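Local coordinates for protein Can2 (Sulfobacillus thermosulfidooxidans, PDB 7BDV) that senses the second messenger cyclic tetra-adenylate through its CARF domain and serves as a dual-specificity nuclease in type III CRISPR defence, at residues H21-V26 and K144-C149; H69-A74 and G96-M101. All coordinates share one frame; numbering follows the deposited sequence.

Contact 1 of 2, residues H21-V26 and K144-C149; sequences HLLPNV and KQYLAC. With nucleotides of chain E.
L23 lays its CD1 methyl over one face of the Y146 ring, 3.4 Å from CE2 and almost as near CZ, the two side chains crossing at about a right angle. Its other methyl, CD2, rests against SG of C149 (3.9 Å), which V26 CG2 meets from the next turn of the helix. With SG anti to its own carbonyl carbon (chi1 -67°), the sulfur projects between these two aliphatic groups, while C149 CB faces CB of L22. No direct hydrogen bond joins the segments. One water does so instead, accepting from L22 N (3.1 Å) and donating to C149 O, modelled at a short 2.5 Å, so that a water bridges the two backbones within an otherwise apolar junction.

The far side of the 21-26 turn belongs to the ligand. H21 N donates to OP1 of nucleotide A1 of chain E at 3.0 Å and 162°, and the imidazole turns an edge to OP2, its CD2 3.2 Å away. L23 CB and P24 CG touch the base and sugar, at N6 (3.6 Å) and O4' (3.6 Å). Further out, Y150 holds H21 ND1, and the Y146 hydroxyl is hydrogen-bonded to A320 O, in the part of the chain that carries the Card1-like endonuclease family. The loop following strand 13-17 and the start of helix 23-31 thus form one wall of the cyclic tetra-adenylate pocket of a Rossmann-like CARF domain.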
ATOM      1  N   HIS A  21      -4.261 -12.988  -0.333  1.00 29.74           N
ATOM      2  CA  HIS A  21      -5.034 -12.787   0.913  1.00 31.79           C
ATOM      3  C   HIS A  21      -5.658 -14.120   1.332  1.00 31.90           C
ATOM      4  O   HIS A  21      -6.660 -14.476   0.771  1.00 27.34           O
ATOM      5  CB  HIS A  21      -6.062 -11.663   0.760  1.00 30.50           C
ATOM      6  CG  HIS A  21      -5.370 -10.389   0.388  1.00 31.48           C
ATOM      7  ND1 HIS A  21      -4.710  -9.604   1.317  1.00 34.76           N
ATOM      8  CD2 HIS A  21      -5.213  -9.784  -0.803  1.00 30.66           C
ATOM      9  CE1 HIS A  21      -4.159  -8.573   0.695  1.00 41.13           C
ATOM     10  NE2 HIS A  21      -4.481  -8.635  -0.612  1.00 31.14           N
ATOM     11  N   LEU A  22      -5.053 -14.781   2.315  1.00 35.25           N
ATOM     12  CA  LEU A  22      -5.475 -16.107   2.827  1.00 37.76           C
ATOM     13  C   LEU A  22      -6.692 -15.984   3.741  1.00 36.25           C
ATOM     14  O   LEU A  22      -7.365 -17.028   3.960  1.00 36.56           O
ATOM     15  CB  LEU A  22      -4.286 -16.739   3.581  1.00 40.10           C
ATOM     16  CG  LEU A  22      -3.075 -17.043   2.710  1.00 46.41           C
ATOM     17  CD1 LEU A  22      -1.978 -17.705   3.504  1.00 56.72           C
ATOM     18  CD2 LEU A  22      -3.466 -17.906   1.504  1.00 48.18           C
ATOM     19  N   LEU A  23      -6.980 -14.784   4.289  1.00 35.00           N
ATOM     20  CA  LEU A  23      -8.037 -14.569   5.307  1.00 31.54           C
ATOM     21  C   LEU A  23      -9.373 -15.188   4.936  1.00 30.06           C
ATOM     22  O   LEU A  23     -10.013 -15.809   5.789  1.00 27.02           O
ATOM     23  CB  LEU A  23      -8.223 -13.078   5.631  1.00 35.70           C
ATOM     24  CG  LEU A  23      -7.293 -12.530   6.698  1.00 35.12           C
ATOM     25  CD1 LEU A  23      -7.321 -10.997   6.703  1.00 37.90           C
ATOM     26  CD2 LEU A  23      -7.626 -13.128   8.056  1.00 35.28           C
ATOM     27  N   PRO A  24      -9.919 -14.976   3.718  1.00 29.47           N
ATOM     28  CA  PRO A  24     -11.255 -15.473   3.418  1.00 29.36           C
ATOM     29  C   PRO A  24     -11.309 -17.015   3.298  1.00 32.07           C
ATOM     30  O   PRO A  24     -12.387 -17.547   3.364  1.00 35.47           O
ATOM     31  CB  PRO A  24     -11.626 -14.839   2.082  1.00 31.21           C
ATOM     32  CG  PRO A  24     -10.315 -14.358   1.493  1.00 32.11           C
ATOM     33  CD  PRO A  24      -9.341 -14.190   2.637  1.00 30.33           C
ATOM     34  N   ASN A  25     -10.168 -17.685   3.136  1.00 32.60           N
ATOM     35  CA  ASN A  25     -10.078 -19.174   3.198  1.00 34.08           C
ATOM     36  C   ASN A  25      -9.946 -19.642   4.655  1.00 37.39           C
ATOM     37  O   ASN A  25     -10.420 -20.751   4.975  1.00 45.60           O
ATOM     38  CB  ASN A  25      -8.902 -19.672   2.372  1.00 34.13           C
ATOM     39  CG  ASN A  25      -9.048 -19.314   0.908  1.00 35.20           C
ATOM     40  OD1 ASN A  25      -8.085 -18.870   0.255  1.00 34.52           O
ATOM     41  ND2 ASN A  25     -10.218 -19.632   0.370  1.00 34.17           N
ATOM     42  N   VAL A  26      -9.332 -18.839   5.517  1.00 37.24           N
ATOM     43  CA  VAL A  26      -8.982 -19.241   6.912  1.00 38.04           C
ATOM     44  C   VAL A  26     -10.188 -19.009   7.828  1.00 43.95           C
ATOM     45  O   VAL A  26     -10.420 -19.844   8.716  1.00 38.34           O
ATOM     46  CB  VAL A  26      -7.720 -18.498   7.383  1.00 34.69           C
ATOM     47  CG1 VAL A  26      -7.533 -18.521   8.887  1.00 36.81           C
ATOM     48  CG2 VAL A  26      -6.490 -19.013   6.679  1.00 35.35           C
ATOM     49  N   LYS A 144      -3.123 -13.145  16.486  1.00 37.65           N
ATOM     50  CA  LYS A 144      -2.050 -14.104  16.143  1.00 33.65           C
ATOM     51  C   LYS A 144      -2.351 -14.736  14.768  1.00 34.37           C
ATOM     52  O   LYS A 144      -1.409 -14.808  13.923  1.00 33.73           O
ATOM     53  CB  LYS A 144      -1.931 -15.168  17.233  1.00 36.60           C
ATOM     54  CG  LYS A 144      -0.826 -16.192  17.019  1.00 39.78           C
ATOM     55  CD  LYS A 144      -0.872 -17.345  18.030  1.00 41.16           C
ATOM     56  N   GLN A 145      -3.589 -15.192  14.555  1.00 34.55           N
ATOM     57  CA  GLN A 145      -4.011 -15.888  13.324  1.00 32.96           C
ATOM     58  C   GLN A 145      -4.001 -14.887  12.158  1.00 30.01           C
ATOM     59  O   GLN A 145      -3.602 -15.238  11.062  1.00 27.50           O
ATOM     60  CB  GLN A 145      -5.418 -16.448  13.523  1.00 38.49           C
ATOM     61  CG  GLN A 145      -5.476 -17.556  14.585  1.00 42.42           C
ATOM     62  CD  GLN A 145      -6.892 -17.988  14.877  1.00 42.50           C
ATOM     63  OE1 GLN A 145      -7.844 -17.194  14.860  1.00 36.09           O
ATOM     64  NE2 GLN A 145      -7.017 -19.267  15.183  1.00 43.72           N
ATOM     65  N   TYR A 146      -4.488 -13.687  12.398  1.00 32.68           N
ATOM     66  CA  TYR A 146      -4.578 -12.647  11.346  1.00 33.78           C
ATOM     67  C   TYR A 146      -3.161 -12.406  10.833  1.00 27.44           C
ATOM     68  O   TYR A 146      -2.936 -12.557   9.618  1.00 32.32           O
ATOM     69  CB  TYR A 146      -5.281 -11.406  11.897  1.00 30.34           C
ATOM     70  CG  TYR A 146      -5.577 -10.383  10.841  1.00 31.75           C
ATOM     71  CD1 TYR A 146      -4.554  -9.672  10.229  1.00 30.42           C
ATOM     72  CD2 TYR A 146      -6.879 -10.107  10.484  1.00 31.63           C
ATOM     73  CE1 TYR A 146      -4.836  -8.724   9.249  1.00 31.56           C
ATOM     74  CE2 TYR A 146      -7.183  -9.156   9.517  1.00 31.16           C
ATOM     75  CZ  TYR A 146      -6.154  -8.464   8.899  1.00 32.91           C
ATOM     76  OH  TYR A 146      -6.457  -7.516   7.967  1.00 39.24           O
ATOM     77  N   LEU A 147      -2.223 -12.098  11.727  1.00 32.59           N
ATOM     78  CA  LEU A 147      -0.810 -11.784  11.378  1.00 32.28           C
ATOM     79  C   LEU A 147      -0.157 -12.975  10.676  1.00 33.38           C
ATOM     80  O   LEU A 147       0.579 -12.727   9.701  1.00 23.38           O
ATOM     81  CB  LEU A 147      -0.039 -11.371  12.622  1.00 36.16           C
ATOM     82  CG  LEU A 147      -0.438 -10.028  13.237  1.00 34.39           C
ATOM     83  CD1 LEU A 147       0.353  -9.796  14.490  1.00 32.54           C
ATOM     84  CD2 LEU A 147      -0.243  -8.869  12.277  1.00 35.69           C
ATOM     85  N   ALA A 148      -0.445 -14.209  11.109  1.00 30.64           N
ATOM     86  CA  ALA A 148       0.071 -15.446  10.469  1.00 30.00           C
ATOM     87  C   ALA A 148      -0.295 -15.495   8.977  1.00 28.81           C
ATOM     88  O   ALA A 148       0.519 -15.947   8.177  1.00 28.55           O
ATOM     89  CB  ALA A 148      -0.467 -16.675  11.177  1.00 27.10           C
ATOM     90  N   CYS A 149      -1.478 -15.039   8.582  1.00 30.71           N
ATOM     91  CA  CYS A 149      -1.898 -15.057   7.161  1.00 32.28           C
ATOM     92  C   CYS A 149      -0.977 -14.191   6.306  1.00 31.12           C
ATOM     93  O   CYS A 149      -0.911 -14.455   5.071  1.00 37.38           O
ATOM     94  CB  CYS A 149      -3.324 -14.541   6.982  1.00 39.08           C
ATOM     95  SG  CYS A 149      -4.579 -15.610   7.714  1.00 39.37           S
TER
ATOM     96  P     A E   1      -6.596 -12.011  -3.902  1.00 35.45           P
ATOM     97  OP1   A E   1      -5.862 -12.859  -2.879  1.00 38.45           O
ATOM     98  OP2   A E   1      -6.228 -10.548  -3.708  1.00 29.18           O
ATOM     99  O5'   A E   1      -8.161 -12.217  -3.727  1.00 33.55           O
ATOM    100  C5'   A E   1      -8.703 -11.987  -2.431  1.00 30.62           C
ATOM    101  C4'   A E   1     -10.186 -11.901  -2.581  1.00 30.49           C
ATOM    102  O4'   A E   1     -10.781 -12.067  -1.278  1.00 28.35           O
ATOM    103  C3'   A E   1     -10.725 -10.560  -3.091  1.00 31.02           C
ATOM    104  O3'   A E   1     -12.014 -10.765  -3.585  1.00 28.04           O
ATOM    105  C2'   A E   1     -10.926  -9.793  -1.797  1.00 30.97           C
ATOM    106  O2'   A E   1     -11.855  -8.749  -1.978  1.00 31.61           O
ATOM    107  C1'   A E   1     -11.536 -10.921  -0.962  1.00 27.55           C
ATOM    108  N9    A E   1     -11.518 -10.814   0.460  1.00 27.12           N
ATOM    109  C8    A E   1     -12.540 -11.205   1.277  1.00 28.36           C
ATOM    110  N7    A E   1     -12.273 -11.046   2.542  1.00 28.73           N
ATOM    111  C5    A E   1     -10.988 -10.553   2.559  1.00 32.44           C
ATOM    112  C6    A E   1     -10.133 -10.194   3.610  1.00 34.45           C
ATOM    113  N6    A E   1     -10.455 -10.291   4.893  1.00 38.14           N
ATOM    114  N1    A E   1      -8.905  -9.761   3.278  1.00 32.40           N
ATOM    115  C2    A E   1      -8.576  -9.671   1.991  1.00 26.89           C
ATOM    116  N3    A E   1      -9.294  -9.938   0.928  1.00 29.73           N
ATOM    117  C4    A E   1     -10.500 -10.412   1.277  1.00 31.47           C
TER
HETATM  118  O   HOH W   1      -2.523 -13.464   3.399  1.00 35.86           O

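Contact 2 of 2, residues H69-A74 and G96-M101; sequences HPYQYA and GGTKIM. With nucleotides of chain E.
P70 sets CB and CG against the amino end of the A4 adenine of chain E, CG lying 3.6 Å from N6, and its carbonyl oxygen takes a hydrogen bond from T98 OG1 (2.7 Å), which arrives in the carbonyl plane. That hydroxyl sits between the backbone N and carbonyl carbon of T98 (chi1 60°), where it also accepts from M101 N at 3.1 Å and 171°. T98 is therefore the N-cap of helix 99-111, and its hydroxyl oxygen ties the helix start to P70 in the loop before helix 73-86. Its methyl CG2 turns instead to the ribose, 3.4 Å from O4', with the Y71 ring against another side of the methyl. In this Rossmann-like CARF fold the loop after strand 90-93 and the N-terminus of helix 99-111 grip a phosphate of the cyclic tetra-adenylate: K99 N donates to OP1 (2.9 Å, 174°) and K99 NZ to OP2 (2.8 Å). The lysine amino group is bonded as well to T95 O and G97 O of the second subunit, placing this phosphate at the dimer interface. I100 packs CG2 against the backbone N atoms of Q72 and Y73, while selenomethionine M101 brings SE to 3.9 Å from A4 C2.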
ATOM      1  N   HIS A  69      -2.144 -23.972 -12.268  1.00 35.13           N
ATOM      2  CA  HIS A  69      -1.565 -22.777 -12.934  1.00 39.97           C
ATOM      3  C   HIS A  69      -2.561 -21.632 -12.750  1.00 39.03           C
ATOM      4  O   HIS A  69      -3.764 -21.811 -12.878  1.00 40.91           O
ATOM      5  CB  HIS A  69      -1.206 -23.045 -14.416  1.00 43.31           C
ATOM      6  CG  HIS A  69      -0.405 -21.937 -15.026  1.00 52.84           C
ATOM      7  ND1 HIS A  69      -1.005 -20.817 -15.608  1.00 46.74           N
ATOM      8  CD2 HIS A  69       0.937 -21.731 -15.099  1.00 59.14           C
ATOM      9  CE1 HIS A  69      -0.069 -19.987 -16.035  1.00 54.88           C
ATOM     10  NE2 HIS A  69       1.142 -20.518 -15.722  1.00 57.74           N
ATOM     11  N   PRO A  70      -2.114 -20.414 -12.417  1.00 36.01           N
ATOM     12  CA  PRO A  70      -3.046 -19.314 -12.226  1.00 34.10           C
ATOM     13  C   PRO A  70      -3.899 -18.939 -13.451  1.00 30.12           C
ATOM     14  O   PRO A  70      -4.951 -18.386 -13.248  1.00 34.74           O
ATOM     15  CB  PRO A  70      -2.123 -18.166 -11.777  1.00 35.70           C
ATOM     16  CG  PRO A  70      -0.762 -18.521 -12.320  1.00 37.37           C
ATOM     17  CD  PRO A  70      -0.716 -20.025 -12.197  1.00 37.07           C
ATOM     18  N   TYR A  71      -3.482 -19.264 -14.674  1.00 36.72           N
ATOM     19  CA  TYR A  71      -4.107 -18.726 -15.921  1.00 36.57           C
ATOM     20  C   TYR A  71      -4.429 -19.831 -16.919  1.00 42.19           C
ATOM     21  O   TYR A  71      -4.386 -19.530 -18.124  1.00 49.82           O
ATOM     22  CB  TYR A  71      -3.199 -17.662 -16.536  1.00 39.41           C
ATOM     23  CG  TYR A  71      -2.951 -16.502 -15.615  1.00 39.93           C
ATOM     24  CD1 TYR A  71      -3.956 -15.597 -15.326  1.00 42.90           C
ATOM     25  CD2 TYR A  71      -1.728 -16.326 -14.993  1.00 44.38           C
ATOM     26  CE1 TYR A  71      -3.736 -14.528 -14.469  1.00 39.58           C
ATOM     27  CE2 TYR A  71      -1.502 -15.275 -14.118  1.00 38.95           C
ATOM     28  CZ  TYR A  71      -2.515 -14.375 -13.852  1.00 37.08           C
ATOM     29  OH  TYR A  71      -2.308 -13.334 -12.991  1.00 38.19           O
ATOM     30  N   GLN A  72      -4.797 -21.031 -16.443  1.00 40.30           N
ATOM     31  CA  GLN A  72      -5.106 -22.198 -17.316  1.00 40.35           C
ATOM     32  C   GLN A  72      -6.493 -22.747 -16.988  1.00 42.69           C
ATOM     33  O   GLN A  72      -6.571 -23.619 -16.130  1.00 56.10           O
ATOM     34  CB  GLN A  72      -4.026 -23.278 -17.145  1.00 45.40           C
ATOM     35  CG  GLN A  72      -2.844 -23.123 -18.088  1.00 50.47           C
ATOM     36  CD  GLN A  72      -1.709 -24.063 -17.736  1.00 62.46           C
ATOM     37  OE1 GLN A  72      -1.911 -25.166 -17.230  1.00 64.76           O
ATOM     38  NE2 GLN A  72      -0.483 -23.621 -17.974  1.00 65.17           N
ATOM     39  N   TYR A  73      -7.529 -22.271 -17.676  1.00 39.30           N
ATOM     40  CA  TYR A  73      -8.953 -22.591 -17.422  1.00 42.44           C
ATOM     41  C   TYR A  73      -9.172 -24.107 -17.444  1.00 47.02           C
ATOM     42  O   TYR A  73      -9.614 -24.656 -16.399  1.00 46.36           O
ATOM     43  CB  TYR A  73      -9.845 -21.917 -18.467  1.00 45.83           C
ATOM     44  CG  TYR A  73     -11.321 -21.998 -18.185  1.00 48.76           C
ATOM     45  CD1 TYR A  73     -11.887 -21.285 -17.139  1.00 52.06           C
ATOM     46  CD2 TYR A  73     -12.160 -22.770 -18.975  1.00 51.24           C
ATOM     47  CE1 TYR A  73     -13.245 -21.354 -16.881  1.00 55.84           C
ATOM     48  CE2 TYR A  73     -13.524 -22.835 -18.734  1.00 56.27           C
ATOM     49  CZ  TYR A  73     -14.076 -22.104 -17.699  1.00 57.18           C
ATOM     50  OH  TYR A  73     -15.419 -22.183 -17.473  1.00 58.49           O
ATOM     51  N   ALA A  74      -8.880 -24.750 -18.585  1.00 46.53           N
ATOM     52  CA  ALA A  74      -9.196 -26.173 -18.875  1.00 50.84           C
ATOM     53  C   ALA A  74      -8.464 -27.099 -17.898  1.00 47.02           C
ATOM     54  O   ALA A  74      -9.072 -28.082 -17.425  1.00 50.94           O
ATOM     55  CB  ALA A  74      -8.852 -26.507 -20.299  1.00 52.34           C
ATOM     56  N   GLY A  96     -10.883 -17.031  -3.010  1.00 32.24           N
ATOM     57  CA  GLY A  96      -9.467 -16.954  -3.378  1.00 30.40           C
ATOM     58  C   GLY A  96      -9.230 -17.068  -4.872  1.00 30.89           C
ATOM     59  O   GLY A  96     -10.171 -17.383  -5.611  1.00 35.88           O
ATOM     60  N   GLY A  97      -7.996 -16.808  -5.275  1.00 29.61           N
ATOM     61  CA  GLY A  97      -7.405 -17.216  -6.561  1.00 31.42           C
ATOM     62  C   GLY A  97      -7.549 -16.119  -7.599  1.00 37.07           C
ATOM     63  O   GLY A  97      -8.126 -15.050  -7.283  1.00 36.30           O
ATOM     64  N   THR A  98      -7.068 -16.368  -8.800  1.00 40.57           N
ATOM     65  CA  THR A  98      -7.339 -15.495  -9.970  1.00 38.16           C
ATOM     66  C   THR A  98      -8.793 -15.712 -10.340  1.00 36.44           C
ATOM     67  O   THR A  98      -9.386 -16.705  -9.893  1.00 31.72           O
ATOM     68  CB  THR A  98      -6.397 -15.805 -11.129  1.00 36.06           C
ATOM     69  OG1 THR A  98      -6.600 -17.181 -11.498  1.00 39.51           O
ATOM     70  CG2 THR A  98      -4.954 -15.580 -10.768  1.00 33.22           C
ATOM     71  N   LYS A  99      -9.341 -14.855 -11.193  1.00 33.80           N
ATOM     72  CA  LYS A  99     -10.663 -15.121 -11.793  1.00 29.75           C
ATOM     73  C   LYS A  99     -10.624 -16.400 -12.643  1.00 29.88           C
ATOM     74  O   LYS A  99     -11.635 -17.062 -12.680  1.00 33.78           O
ATOM     75  CB  LYS A  99     -11.148 -13.894 -12.561  1.00 27.82           C
ATOM     76  CG  LYS A  99     -11.458 -12.745 -11.628  1.00 28.71           C
ATOM     77  CD  LYS A  99     -12.052 -11.601 -12.347  1.00 30.69           C
ATOM     78  CE  LYS A  99     -12.473 -10.550 -11.357  1.00 25.84           C
ATOM     79  NZ  LYS A  99     -11.396  -9.568 -11.236  1.00 32.57           N
ATOM     80  N   ILE A 100      -9.527 -16.740 -13.302  1.00 33.98           N
ATOM     81  CA  ILE A 100      -9.441 -17.976 -14.138  1.00 35.62           C
ATOM     82  C   ILE A 100      -9.602 -19.183 -13.206  1.00 33.04           C
ATOM     83  O   ILE A 100     -10.437 -20.031 -13.456  1.00 35.47           O
ATOM     84  CB  ILE A 100      -8.140 -18.012 -14.961  1.00 36.43           C
ATOM     85  CG1 ILE A 100      -8.023 -16.887 -16.000  1.00 41.09           C
ATOM     86  CG2 ILE A 100      -7.926 -19.379 -15.580  1.00 34.01           C
ATOM     87  CD1 ILE A 100      -9.316 -16.450 -16.627  1.00 46.36           C
HETATM   88  N   MSE A 101      -8.835 -19.237 -12.116  1.00 38.46           N
HETATM   89  CA  MSE A 101      -8.922 -20.325 -11.140  1.00 37.16           C
HETATM   90  C   MSE A 101     -10.363 -20.441 -10.652  1.00 36.96           C
HETATM   91  O   MSE A 101     -10.964 -21.522 -10.664  1.00 33.83           O
HETATM   92  CB  MSE A 101      -7.974 -20.051  -9.961  1.00 38.58           C
HETATM   93  CG  MSE A 101      -6.485 -20.137 -10.302  1.00 39.66           C
HETATM   94 SE   MSE A 101      -5.253 -19.486  -8.941  1.00 41.19          SE
HETATM   95  CE  MSE A 101      -5.728 -20.728  -7.395  1.00 39.31           C
TER
ATOM     96  P     A E   4      -8.027 -11.182 -10.934  1.00 29.61           P
ATOM     97  OP1   A E   4      -8.085 -12.317 -11.890  1.00 31.96           O
ATOM     98  OP2   A E   4      -9.062 -10.504 -10.104  1.00 30.18           O
ATOM     99  O5'   A E   4      -6.984 -11.872  -9.929  1.00 27.41           O
ATOM    100  C5'   A E   4      -6.623 -11.256  -8.720  1.00 29.78           C
ATOM    101  C4'   A E   4      -6.372 -12.372  -7.735  1.00 31.59           C
ATOM    102  O4'   A E   4      -5.406 -13.311  -8.302  1.00 33.99           O
ATOM    103  C3'   A E   4      -5.784 -11.907  -6.409  1.00 32.14           C
ATOM    104  O3'   A E   4      -6.479 -12.612  -5.368  1.00 35.82           O
ATOM    105  C2'   A E   4      -4.314 -12.296  -6.545  1.00 33.96           C
ATOM    106  O2'   A E   4      -3.623 -12.407  -5.317  1.00 32.23           O
ATOM    107  C1'   A E   4      -4.439 -13.603  -7.320  1.00 31.46           C
ATOM    108  N9    A E   4      -3.236 -14.051  -7.986  1.00 36.57           N
ATOM    109  C8    A E   4      -2.393 -13.312  -8.824  1.00 38.18           C
ATOM    110  N7    A E   4      -1.388 -14.038  -9.280  1.00 36.36           N
ATOM    111  C5    A E   4      -1.562 -15.296  -8.700  1.00 38.58           C
ATOM    112  C6    A E   4      -0.808 -16.491  -8.763  1.00 40.52           C
ATOM    113  N6    A E   4       0.303 -16.596  -9.476  1.00 37.43           N
ATOM    114  N1    A E   4      -1.233 -17.572  -8.043  1.00 35.07           N
ATOM    115  C2    A E   4      -2.341 -17.426  -7.302  1.00 41.45           C
ATOM    116  N3    A E   4      -3.138 -16.356  -7.175  1.00 41.71           N
ATOM    117  C4    A E   4      -2.682 -15.309  -7.896  1.00 38.35           C
TER

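Contacts 1 and 2 receive adjoining stretches of one ligand: A1 of chain E lies against H21, L23 and P24, and A4 against P70, Y71, G97 to K99 and M101. The O3' of A4 is bonded to the phosphorus of A1, so the two nucleotides are consecutive in the ring. The centres of the two contacts are 21 Å apart and their nearest atoms about 4 Å apart, without touching. Contact 2 is nested in the chain between the two segments of contact 1. Contact 2 faces the second subunit, whereas contact 1 touches no other protein chain; its Y146 packs on L287 of strand 286-291, linking it to the part of the chain that carries the endonuclease family.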